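PDB 4E5T: mandelate racemase / muconate lactonizing enzyme, C-terminal domain protein from Labrenzia alexandrii, which binds magnesium in its barrel domain and is probably an enzyme of the mandelate racemase / muconate lactonizing enzyme group of the enolase superfamily. Local coordinates for residues 10-15 with 380-385. Numbering follows the deposited sequence.
Sequences FVVGNP and DVARAN
With CG of Phe10 anti to its carbonyl carbon (chi1 -52°) and the Arg383 chain extended from CG to NE, the phenyl ring and the arginine meet obliquely, their ring and guanidinium planes 52° apart. Phe10 CE2 lies over one face of the guanidinium, displaced toward its rim and 3.9 Å from Arg383 NE. The same ring reaches Ala382, CD2 to CB 3.9 Å. Val12 sets CG2 against this methyl, CG2 to Ala382 CB 3.9 Å, while CG1 packs on CB of Asn385. A single backbone bond joins the segments: Gly13 N donates to Asn385 O (3.1 Å), bent to 135° at the hydrogen and tilted from the carbonyl plane; Val12 CA adds a CA-H...O contact to the same oxygen. Asn385 ND2 turns back to Val381 O, 2.6 Å away, tying the residue that carries this acceptor to the preceding helical turn. A serine in place of Phe10 would probably leave the Ala382 methyl and the guanidinium face without their aromatic partner. The arginine's charge is met by Asp380 at the guanidinium edge and, through NH1, by Glu8 and Glu379. The contact lays helix 379-383 and the loop residue Asn385 after it against edge strand 4-13 of the N-terminal domain's three-stranded antiparallel sheet, consistent with the enolase-superfamily capping domain, built from N- and C-terminal residues; strand 23-31 pairs with Phe10 and Val12, and Phe349 of helix 349-352 packs on Val12.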
loop_
_atom_site.group_PDB
_atom_site.type_symbol
_atom_site.label_atom_id
_atom_site.label_comp_id
_atom_site.label_asym_id
_atom_site.label_seq_id
_atom_site.Cartn_x
_atom_site.Cartn_y
_atom_site.Cartn_z
ATOM N N PHE A 10 47.678 11.339 9.320
ATOM C CA PHE A 10 48.499 10.240 9.786
ATOM C C PHE A 10 47.897 8.956 9.241
ATOM O O PHE A 10 46.704 8.697 9.396
ATOM C CB PHE A 10 48.492 10.172 11.313
ATOM C CG PHE A 10 48.837 11.473 11.991
ATOM C CD1 PHE A 10 47.926 12.528 12.021
ATOM C CD2 PHE A 10 50.056 11.627 12.630
ATOM C CE1 PHE A 10 48.235 13.711 12.641
ATOM C CE2 PHE A 10 50.367 12.811 13.265
ATOM C CZ PHE A 10 49.461 13.852 13.271
ATOM N N VAL A 11 48.721 8.168 8.576
ATOM C CA VAL A 11 48.338 6.843 8.186
ATOM C C VAL A 11 49.156 5.928 9.067
ATOM O O VAL A 11 50.378 5.937 9.003
ATOM C CB VAL A 11 48.650 6.615 6.715
ATOM C CG1 VAL A 11 48.181 5.220 6.269
ATOM C CG2 VAL A 11 48.009 7.736 5.868
ATOM N N VAL A 12 48.479 5.173 9.924
ATOM C CA VAL A 12 49.146 4.372 10.944
ATOM C C VAL A 12 48.856 2.890 10.766
ATOM O O VAL A 12 47.709 2.469 10.886
ATOM C CB VAL A 12 48.662 4.764 12.368
ATOM C CG1 VAL A 12 49.288 3.853 13.400
ATOM C CG2 VAL A 12 48.969 6.228 12.676
ATOM N N GLY A 13 49.889 2.100 10.489
ATOM C CA GLY A 13 49.737 0.653 10.407
ATOM C C GLY A 13 49.448 0.046 11.770
ATOM O O GLY A 13 49.984 0.489 12.780
ATOM N N ASN A 14 48.592 -0.965 11.806
ATOM C CA ASN A 14 48.188 -1.595 13.063
ATOM C C ASN A 14 49.067 -2.812 13.274
ATOM O O ASN A 14 49.193 -3.638 12.388
ATOM C CB ASN A 14 46.707 -1.994 12.981
ATOM C CG ASN A 14 46.094 -2.355 14.333
ATOM O OD1 ASN A 14 46.605 -1.989 15.393
ATOM N ND2 ASN A 14 44.975 -3.074 14.291
ATOM N N PRO A 15 49.723 -2.909 14.432
ATOM C CA PRO A 15 50.596 -4.071 14.639
ATOM C C PRO A 15 49.813 -5.322 15.026
ATOM O O PRO A 15 48.634 -5.223 15.383
ATOM C CB PRO A 15 51.509 -3.626 15.796
ATOM C CG PRO A 15 50.705 -2.618 16.535
ATOM C CD PRO A 15 49.857 -1.910 15.506
ATOM N N ASP A 380 53.231 11.300 18.375
ATOM C CA ASP A 380 54.541 10.678 18.230
ATOM C C ASP A 380 54.412 9.183 18.021
ATOM O O ASP A 380 55.033 8.628 17.119
ATOM C CB ASP A 380 55.447 10.989 19.417
ATOM C CG ASP A 380 55.820 12.456 19.488
ATOM O OD1 ASP A 380 55.709 13.160 18.458
ATOM O OD2 ASP A 380 56.219 12.906 20.576
ATOM N N VAL A 381 53.597 8.534 18.843
ATOM C CA VAL A 381 53.296 7.125 18.627
ATOM C C VAL A 381 52.701 6.918 17.243
ATOM O O VAL A 381 53.018 5.940 16.569
ATOM C CB VAL A 381 52.369 6.560 19.716
ATOM C CG1 VAL A 381 51.781 5.230 19.292
ATOM C CG2 VAL A 381 53.145 6.401 20.993
ATOM N N ALA A 382 51.871 7.861 16.808
ATOM C CA ALA A 382 51.256 7.775 15.482
ATOM C C ALA A 382 52.264 7.916 14.347
ATOM O O ALA A 382 52.181 7.179 13.384
ATOM C CB ALA A 382 50.126 8.776 15.326
ATOM N N ARG A 383 53.214 8.845 14.448
ATOM C CA ARG A 383 54.200 9.008 13.372
ATOM C C ARG A 383 55.211 7.874 13.345
ATOM O O ARG A 383 55.816 7.585 12.308
ATOM C CB ARG A 383 54.965 10.328 13.484
ATOM C CG ARG A 383 54.115 11.554 13.523
ATOM C CD ARG A 383 54.939 12.813 13.330
ATOM N NE ARG A 383 54.057 13.972 13.341
ATOM C CZ ARG A 383 53.690 14.618 14.440
ATOM N NH1 ARG A 383 52.858 15.651 14.347
ATOM N NH2 ARG A 383 54.158 14.228 15.629
ATOM N N ALA A 384 55.407 7.240 14.496
ATOM C CA ALA A 384 56.462 6.254 14.643
ATOM C C ALA A 384 56.021 4.932 14.045
ATOM O O ALA A 384 56.813 4.007 13.939
ATOM C CB ALA A 384 56.816 6.087 16.100
ATOM N N ASN A 385 54.751 4.855 13.655
ATOM C CA ASN A 385 54.157 3.628 13.136
ATOM C C ASN A 385 53.525 3.770 11.753
ATOM O O ASN A 385 52.304 3.629 11.619
ATOM C CB ASN A 385 53.081 3.129 14.094
ATOM C CG ASN A 385 53.650 2.600 15.381
ATOM O OD1 ASN A 385 53.807 1.394 15.543
ATOM N ND2 ASN A 385 53.971 3.501 16.307
#